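Local coordinates for protein MstE (Scytonema sp. PCC 10023, PDB 6SBF) that probably cyclises isoprenoid chains into polycyclic scaffolds of the merosterol type, acting as a single-domain class II terpene cyclase, at residues T219-E224 with T268-R273; S308-I313 with G341-D346. The protein carries 1 engineered substitution. All coordinates share one frame; numbering follows the deposited sequence.

In the fold
Contact 1 closes before contact 2 opens along the chain, and the two lie in different kinds of structure within one alpha6-alpha6 barrel. Residues 219-224 and 268-273 belong to helices 215-229 and 265-275, which run almost parallel near the middle of the molecule. Residues 308-313 and 341-346 supply two antiparallel strands of a small three-stranded sheet that follows helix 282-298. The centres of the two contacts are 19 Å apart and their nearest atoms about 7 Å, without touching. Helix 265-275 carries half of contact 1 and also reaches contact 2, where the backbone N of Phe266 is hydrogen-bonded to the Ser308 hydroxyl; helix 350-363 packs on both. The helices and the small sheet are thus joined through shared neighbours.

Contact 1: residues T219-E224 with T268-R273; sequences TALTAE and TAWCLR
Ala220 opens the contact by setting its methyl against Trp270: CB lies 3.5 Å from the Trp270 carbonyl O and also touches CE3 of the indole. The two alpha carbons here are 6.2 Å apart, a spacing that suits alanine's small side chain. The helix segments run nearly parallel, with a crossing angle of 19° and axes 8.9 Å apart, a neighbouring-helix packing within the alpha-alpha barrel. Leu221 follows, its CG anti to the carbonyl carbon and beside the backbone N (chi1 -75°), which brings CD2 to 3.7 Å from CH2 of Trp270. The tryptophan, wide enough to serve both Ala220 and Leu221, also meets Phe266 and Tyr217 edge-to-face.

Glu224, a helical turn beyond Ala220, is polar where Ala220 and Leu221 are apolar. Its extended chain crosses Arg273 at about a right angle and offers both carboxylate oxygens to the arginine, which grips them side-on. Arg273 NH2 donates to Glu224 OE1 at 2.8 Å. Arg273 NE reaches Glu224 OE2 at 2.9 Å, and both bonds are nearly straight. The two flat groups are nearly coplanar, so each nitrogen finds its own oxygen on the syn side. A bend at chi3 (57°) brings one face of the guanidinium against the rim of the indole, where CZ3 of Trp270 lies 3.4 Å from the guanidinium plane, off-centre. A water donates to both Glu224 OE2 and the Arg273 carbonyl O. With a leucine in place of Arg273, Glu224 would probably be left as a charge without its mate, its carboxylate freer to turn. Two bonds from one cation fix the rotation of the carboxylate, and the paired charges probably lower the cost of holding an ionic group beside the apolar Trp270 and Leu221.

Contact 2: residues S308-I313 with G341-D346; sequences SAYLRI and GSIIFD
Leu311 and Ile344 exchange backbone bonds both ways, Leu311 N to Ile344 O at 2.9 Å and Ile344 N to Leu311 O at 2.8 Å. Their branched side chains lie alongside each other on one face, CD2 of Leu311 4.0 Å from CD1 of Ile344. On the other face Arg312 and Ile343 form the next, non-hydrogen-bonded pair, with CB and CG1 in contact. Tyr310, just before the strand, lays its CB 3.6 Å from CG2 of Ile343, crossing it at about a right angle, while its ring carbon CE1 meets CB of Phe345 at 3.7 Å. This antiparallel pairing forms one side of a three-stranded mixed sheet, whose central strand 342-344 runs parallel to 328-329. At the far end the carbonyl O of Ile313 takes the N-H of Gly341, whose positive phi suits glycine. At the opposite end Ala309, centre of an inverse gamma turn, donates its N-H to OD1 of Asp346 at 3.0 Å, from above the carboxylate plane. Asp346 CG sits between its backbone N and carbonyl carbon (chi1 55°), bringing OD1 there; Thr352 of helix 350-363 binds OD2. His260 holds the Tyr310 hydroxyl, and Asn322 and the Tyr210 carbonyl take the Arg312 guanidinium.

Contact 1: residues T219-E224 with T268-R273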
ATOM      1  N   THR A 219       5.082  -0.639   8.194  1.00 10.75           N
ATOM      2  CA  THR A 219       6.465  -0.484   8.667  1.00 11.41           C
ATOM      3  C   THR A 219       7.325   0.065   7.516  1.00 11.98           C
ATOM      4  O   THR A 219       8.119   0.996   7.724  1.00 12.42           O
ATOM      5  CB  THR A 219       6.995  -1.803   9.216  1.00 11.49           C
ATOM      6  OG1 THR A 219       6.160  -2.204  10.322  1.00 12.56           O
ATOM      7  CG2 THR A 219       8.437  -1.669   9.689  1.00 12.43           C
ATOM      8  N   ALA A 220       7.232  -0.527   6.334  1.00 11.76           N
ATOM      9  CA  ALA A 220       8.049  -0.053   5.180  1.00 11.05           C
ATOM     10  C   ALA A 220       7.677   1.397   4.874  1.00 10.91           C
ATOM     11  O   ALA A 220       8.566   2.226   4.691  1.00 12.01           O
ATOM     12  CB  ALA A 220       7.779  -0.917   3.980  1.00 12.24           C
ATOM     13  N   LEU A 221       6.385   1.716   4.770  1.00 10.82           N
ATOM     14  CA  LEU A 221       5.995   3.078   4.397  1.00 11.54           C
ATOM     15  C   LEU A 221       6.471   4.074   5.438  1.00 11.93           C
ATOM     16  O   LEU A 221       6.887   5.181   5.108  1.00 12.04           O
ATOM     17  CB  LEU A 221       4.492   3.149   4.200  1.00 12.01           C
ATOM     18  CG  LEU A 221       3.966   2.528   2.910  1.00 12.81           C
ATOM     19  CD1 LEU A 221       2.490   2.404   2.950  1.00 15.82           C
ATOM     20  CD2 LEU A 221       4.435   3.302   1.677  1.00 14.72           C
ATOM     21  N   THR A 222       6.360   3.738   6.715  1.00 11.78           N
ATOM     22  CA  THR A 222       6.767   4.678   7.782  1.00 11.74           C
ATOM     23  C   THR A 222       8.282   4.888   7.731  1.00 11.43           C
ATOM     24  O   THR A 222       8.747   6.059   7.778  1.00 12.59           O
ATOM     25  CB  THR A 222       6.317   4.208   9.161  1.00 12.10           C
ATOM     26  OG1 THR A 222       4.891   4.047   9.212  1.00 12.78           O
ATOM     27  CG2 THR A 222       6.733   5.234  10.181  1.00 13.49           C
ATOM     28  N   ALA A 223       9.041   3.802   7.663  1.00 11.65           N
ATOM     29  CA  ALA A 223      10.502   3.923   7.616  1.00 12.31           C
ATOM     30  C   ALA A 223      10.927   4.728   6.368  1.00 12.10           C
ATOM     31  O   ALA A 223      11.886   5.527   6.445  1.00 13.22           O
ATOM     32  CB  ALA A 223      11.132   2.579   7.642  1.00 12.72           C
ATOM     33  N   GLU A 224      10.244   4.504   5.247  1.00 12.06           N
ATOM     34  CA  GLU A 224      10.575   5.262   4.020  1.00 12.77           C
ATOM     35  C   GLU A 224      10.294   6.747   4.239  1.00 13.35           C
ATOM     36  O   GLU A 224      11.095   7.611   3.773  1.00 15.16           O
ATOM     37  CB  GLU A 224       9.728   4.750   2.858  1.00 13.26           C
ATOM     38  CG  GLU A 224      10.189   3.445   2.260  1.00 14.20           C
ATOM     39  CD  GLU A 224       9.248   2.845   1.219  1.00 15.24           C
ATOM     40  OE1 GLU A 224       8.106   3.391   1.027  1.00 18.33           O
ATOM     41  OE2 GLU A 224       9.650   1.825   0.615  1.00 18.70           O
ATOM     42  N   THR A 268       6.046 -10.117   1.746  1.00 11.44           N
ATOM     43  CA  THR A 268       7.461 -10.264   1.345  1.00 12.34           C
ATOM     44  C   THR A 268       7.900  -9.057   0.485  1.00 12.64           C
ATOM     45  O   THR A 268       9.002  -8.542   0.701  1.00 12.45           O
ATOM     46  CB  THR A 268       7.725 -11.584   0.625  1.00 12.19           C
ATOM     47  OG1 THR A 268       7.352 -12.647   1.510  1.00 12.98           O
ATOM     48  CG2 THR A 268       9.146 -11.760   0.211  1.00 12.77           C
ATOM     49  N   ALA A 269       7.053  -8.592  -0.408  1.00 11.39           N
ATOM     50  CA  ALA A 269       7.394  -7.441  -1.273  1.00 11.27           C
ATOM     51  C   ALA A 269       7.540  -6.199  -0.401  1.00 11.15           C
ATOM     52  O   ALA A 269       8.516  -5.421  -0.593  1.00 12.00           O
ATOM     53  CB  ALA A 269       6.303  -7.263  -2.308  1.00 11.69           C
ATOM     54  N   TRP A 270       6.656  -6.001   0.570  1.00 10.87           N
ATOM     55  CA  TRP A 270       6.814  -4.833   1.442  1.00 11.08           C
ATOM     56  C   TRP A 270       8.069  -4.988   2.310  1.00 11.55           C
ATOM     57  O   TRP A 270       8.741  -3.973   2.568  1.00 12.29           O
ATOM     58  CB  TRP A 270       5.530  -4.557   2.251  1.00 11.48           C
ATOM     59  CG  TRP A 270       4.508  -3.823   1.431  1.00 12.18           C
ATOM     60  CD1 TRP A 270       3.321  -4.254   0.908  1.00 13.59           C
ATOM     61  CD2 TRP A 270       4.643  -2.449   1.004  1.00 11.72           C
ATOM     62  NE1 TRP A 270       2.710  -3.251   0.210  1.00 13.60           N
ATOM     63  CE2 TRP A 270       3.507  -2.147   0.214  1.00 12.61           C
ATOM     64  CE3 TRP A 270       5.613  -1.475   1.169  1.00 12.60           C
ATOM     65  CZ2 TRP A 270       3.329  -0.875  -0.347  1.00 14.25           C
ATOM     66  CZ3 TRP A 270       5.416  -0.225   0.650  1.00 13.28           C
ATOM     67  CH2 TRP A 270       4.312   0.055  -0.113  1.00 14.55           C
ATOM     68  N   CYS A 271       8.356  -6.197   2.795  1.00 11.61           N
ATOM     69  CA  CYS A 271       9.580  -6.377   3.587  1.00 12.03           C
ATOM     70  C   CYS A 271      10.811  -6.072   2.722  1.00 11.89           C
ATOM     71  O   CYS A 271      11.791  -5.499   3.243  1.00 12.94           O
ATOM     72  CB  CYS A 271       9.596  -7.776   4.162  1.00 13.22           C
ATOM     73  SG  CYS A 271      10.807  -8.033   5.446  1.00 15.81           S
ATOM     74  N   LEU A 272      10.794  -6.465   1.475  1.00 11.62           N
ATOM     75  CA  LEU A 272      11.926  -6.189   0.548  1.00 12.25           C
ATOM     76  C   LEU A 272      12.105  -4.672   0.442  1.00 12.05           C
ATOM     77  O   LEU A 272      13.276  -4.193   0.530  1.00 13.68           O
ATOM     78  CB  LEU A 272      11.675  -6.894  -0.765  1.00 12.81           C
ATOM     79  CG  LEU A 272      12.689  -6.635  -1.871  1.00 13.05           C
ATOM     80  CD1 LEU A 272      14.094  -6.945  -1.392  1.00 14.20           C
ATOM     81  CD2 LEU A 272      12.332  -7.415  -3.119  1.00 13.55           C
ATOM     82  N   ARG A 273      11.030  -3.905   0.307  1.00 12.39           N
ATOM     83  CA  ARG A 273      11.163  -2.447   0.244  1.00 13.28           C
ATOM     84  C   ARG A 273      11.780  -1.931   1.569  1.00 13.03           C
ATOM     85  O   ARG A 273      12.659  -1.054   1.515  1.00 13.97           O
ATOM     86  CB  ARG A 273       9.816  -1.786   0.029  1.00 14.91           C
ATOM     87  CG  ARG A 273       9.416  -1.832  -1.397  1.00 17.19           C
ATOM     88  CD  ARG A 273       8.161  -1.027  -1.697  1.00 17.37           C
ATOM     89  NE  ARG A 273       8.117   0.411  -1.363  1.00 15.31           N
ATOM     90  CZ  ARG A 273       7.274   1.286  -1.932  1.00 15.08           C
ATOM     91  NH1 ARG A 273       6.565   0.952  -2.991  1.00 16.77           N
ATOM     92  NH2 ARG A 273       7.137   2.507  -1.439  1.00 16.80           N
TER
HETATM   93  O   HOH W   1      12.240   1.300   0.248  1.00 21.33           O

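Contact 2: residues S308-I313 with G341-D346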
ATOM      1  N   SER A 308      -2.492 -11.792  -2.200  1.00 12.32           N
ATOM      2  CA  SER A 308      -2.257 -11.861  -0.747  1.00 12.89           C
ATOM      3  C   SER A 308      -2.403 -10.512  -0.091  1.00 11.95           C
ATOM      4  O   SER A 308      -1.923 -10.332   1.028  1.00 13.42           O
ATOM      5  CB  SER A 308      -0.940 -12.574  -0.416  1.00 14.16           C
ATOM      6  OG  SER A 308       0.162 -11.893  -1.021  1.00 15.06           O
ATOM      7  N   ALA A 309      -3.022  -9.534  -0.748  1.00 11.64           N
ATOM      8  CA  ALA A 309      -3.230  -8.207  -0.177  1.00 11.61           C
ATOM      9  C   ALA A 309      -4.486  -8.217   0.678  1.00 12.10           C
ATOM     10  O   ALA A 309      -5.555  -7.947   0.216  1.00 15.14           O
ATOM     11  CB  ALA A 309      -3.275  -7.161  -1.246  1.00 12.14           C
ATOM     12  N   TYR A 310      -4.287  -8.584   1.956  1.00 12.85           N
ATOM     13  CA  TYR A 310      -5.397  -8.822   2.892  1.00 13.24           C
ATOM     14  C   TYR A 310      -5.814  -7.550   3.571  1.00 13.48           C
ATOM     15  O   TYR A 310      -5.034  -6.987   4.380  1.00 15.51           O
ATOM     16  CB  TYR A 310      -5.104  -9.953   3.866  1.00 13.44           C
ATOM     17  CG  TYR A 310      -5.004 -11.308   3.222  1.00 13.70           C
ATOM     18  CD1 TYR A 310      -6.063 -11.857   2.532  1.00 16.11           C
ATOM     19  CD2 TYR A 310      -3.862 -12.062   3.266  1.00 15.97           C
ATOM     20  CE1 TYR A 310      -5.960 -13.097   1.915  1.00 16.86           C
ATOM     21  CE2 TYR A 310      -3.736 -13.298   2.676  1.00 17.20           C
ATOM     22  CZ  TYR A 310      -4.801 -13.846   1.991  1.00 16.02           C
ATOM     23  OH  TYR A 310      -4.652 -15.053   1.396  1.00 21.10           O
ATOM     24  N   LEU A 311      -7.020  -7.102   3.245  1.00 14.03           N
ATOM     25  CA  LEU A 311      -7.656  -5.865   3.708  1.00 13.84           C
ATOM     26  C   LEU A 311      -8.706  -6.281   4.755  1.00 14.77           C
ATOM     27  O   LEU A 311      -9.649  -7.060   4.429  1.00 17.00           O
ATOM     28  CB  LEU A 311      -8.298  -5.161   2.524  1.00 15.41           C
ATOM     29  CG  LEU A 311      -8.992  -3.844   2.800  1.00 18.72           C
ATOM     30  CD1 LEU A 311      -7.983  -2.794   3.168  1.00 23.16           C
ATOM     31  CD2 LEU A 311      -9.787  -3.439   1.562  1.00 21.66           C
ATOM     32  N   ARG A 312      -8.599  -5.752   5.932  1.00 15.11           N
ATOM     33  CA  ARG A 312      -9.539  -6.098   6.979  1.00 15.76           C
ATOM     34  C   ARG A 312     -10.548  -5.001   7.172  1.00 15.93           C
ATOM     35  O   ARG A 312     -10.267  -3.814   6.936  1.00 19.11           O
ATOM     36  CB  ARG A 312      -8.736  -6.619   8.115  1.00 25.27           C
ATOM     37  CG  ARG A 312      -8.105  -5.524   8.848  1.00 23.29           C
ATOM     38  CD  ARG A 312      -7.080  -6.310   9.702  1.00 29.22           C
ATOM     39  NE  ARG A 312      -6.334  -5.347  10.412  1.00 27.13           N
ATOM     40  CZ  ARG A 312      -5.279  -5.490  11.311  1.00 19.95           C
ATOM     41  NH1 ARG A 312      -4.822  -4.376  11.821  1.00 17.49           N
ATOM     42  NH2 ARG A 312      -4.724  -6.618  11.678  1.00 25.16           N
ATOM     43  N   ILE A 313     -11.750  -5.426   7.561  1.00 14.66           N
ATOM     44  CA  ILE A 313     -12.848  -4.504   7.832  1.00 15.93           C
ATOM     45  C   ILE A 313     -13.133  -4.614   9.321  1.00 16.15           C
ATOM     46  O   ILE A 313     -13.928  -5.441   9.772  1.00 16.84           O
ATOM     47  CB  ILE A 313     -14.068  -4.835   6.994  1.00 20.99           C
ATOM     48  CG1 ILE A 313     -13.708  -4.946   5.502  1.00 25.30           C
ATOM     49  CG2 ILE A 313     -15.106  -3.771   7.319  1.00 23.36           C
ATOM     50  CD1 ILE A 313     -12.950  -3.727   4.889  1.00 32.36           C
ATOM     51  N   GLY A 341     -15.463  -7.535  10.833  1.00 16.57           N
ATOM     52  CA  GLY A 341     -14.696  -8.632  11.404  1.00 18.84           C
ATOM     53  C   GLY A 341     -14.201  -9.603  10.381  1.00 17.09           C
ATOM     54  O   GLY A 341     -13.676 -10.648  10.776  1.00 20.17           O
ATOM     55  N   SER A 342     -14.245  -9.235   9.109  1.00 16.32           N
ATOM     56  CA  SER A 342     -13.747 -10.115   8.029  0.50 16.18           C
ATOM     57  C   SER A 342     -12.624  -9.457   7.224  1.00 14.30           C
ATOM     58  O   SER A 342     -12.398  -8.243   7.379  1.00 15.70           O
ATOM     59  CB  SER A 342     -14.879 -10.542   7.142  0.50 16.78           C
ATOM     60  OG  SER A 342     -15.110  -9.559   6.147  0.50 17.64           O
ATOM     61  N   ILE A 343     -11.965 -10.315   6.477  1.00 14.70           N
ATOM     62  CA  ILE A 343     -10.839  -9.952   5.624  1.00 14.89           C
ATOM     63  C   ILE A 343     -11.233 -10.268   4.193  1.00 15.30           C
ATOM     64  O   ILE A 343     -11.669 -11.389   3.890  1.00 17.01           O
ATOM     65  CB  ILE A 343      -9.584 -10.703   6.077  1.00 14.67           C
ATOM     66  CG1 ILE A 343      -9.206 -10.356   7.497  1.00 16.00           C
ATOM     67  CG2 ILE A 343      -8.427 -10.473   5.134  1.00 16.55           C
ATOM     68  CD1 ILE A 343      -8.044 -11.181   8.050  1.00 19.84           C
ATOM     69  N   ILE A 344     -10.971  -9.313   3.316  1.00 15.05           N
ATOM     70  CA  ILE A 344     -11.071  -9.511   1.854  1.00 15.86           C
ATOM     71  C   ILE A 344      -9.694  -9.434   1.206  1.00 14.73           C
ATOM     72  O   ILE A 344      -8.739  -9.009   1.833  1.00 16.49           O
ATOM     73  CB  ILE A 344     -12.102  -8.529   1.279  1.00 17.41           C
ATOM     74  CG1 ILE A 344     -11.648  -7.076   1.336  1.00 18.53           C
ATOM     75  CG2 ILE A 344     -13.464  -8.747   1.932  1.00 20.51           C
ATOM     76  CD1 ILE A 344     -12.452  -6.231   0.413  1.00 22.45           C
ATOM     77  N   PHE A 345      -9.640  -9.826  -0.047  1.00 14.78           N
ATOM     78  CA  PHE A 345      -8.365  -9.775  -0.785  1.00 14.36           C
ATOM     79  C   PHE A 345      -8.600  -9.262  -2.207  1.00 14.02           C
ATOM     80  O   PHE A 345      -9.726  -9.037  -2.655  1.00 14.38           O
ATOM     81  CB  PHE A 345      -7.659 -11.140  -0.758  1.00 16.81           C
ATOM     82  CG  PHE A 345      -8.378 -12.233  -1.493  1.00 20.79           C
ATOM     83  CD1 PHE A 345      -8.096 -12.574  -2.774  1.00 26.48           C
ATOM     84  CD2 PHE A 345      -9.268 -13.051  -0.787  1.00 26.53           C
ATOM     85  CE1 PHE A 345      -8.748 -13.596  -3.428  1.00 31.51           C
ATOM     86  CE2 PHE A 345      -9.925 -14.081  -1.442  1.00 31.16           C
ATOM     87  CZ  PHE A 345      -9.629 -14.360  -2.749  1.00 35.99           C
ATOM     88  N   ASP A 346      -7.482  -9.074  -2.866  1.00 12.51           N
ATOM     89  CA  ASP A 346      -7.438  -8.552  -4.244  1.00 12.84           C
ATOM     90  C   ASP A 346      -7.671  -9.688  -5.225  1.00 12.03           C
ATOM     91  O   ASP A 346      -6.736 -10.336  -5.692  1.00 13.76           O
ATOM     92  CB  ASP A 346      -6.112  -7.866  -4.483  1.00 12.75           C
ATOM     93  CG  ASP A 346      -4.866  -8.718  -4.201  1.00 12.60           C
ATOM     94  OD1 ASP A 346      -4.803  -9.457  -3.188  1.00 13.30           O
ATOM     95  OD2 ASP A 346      -3.899  -8.581  -5.004  1.00 13.96           O
TER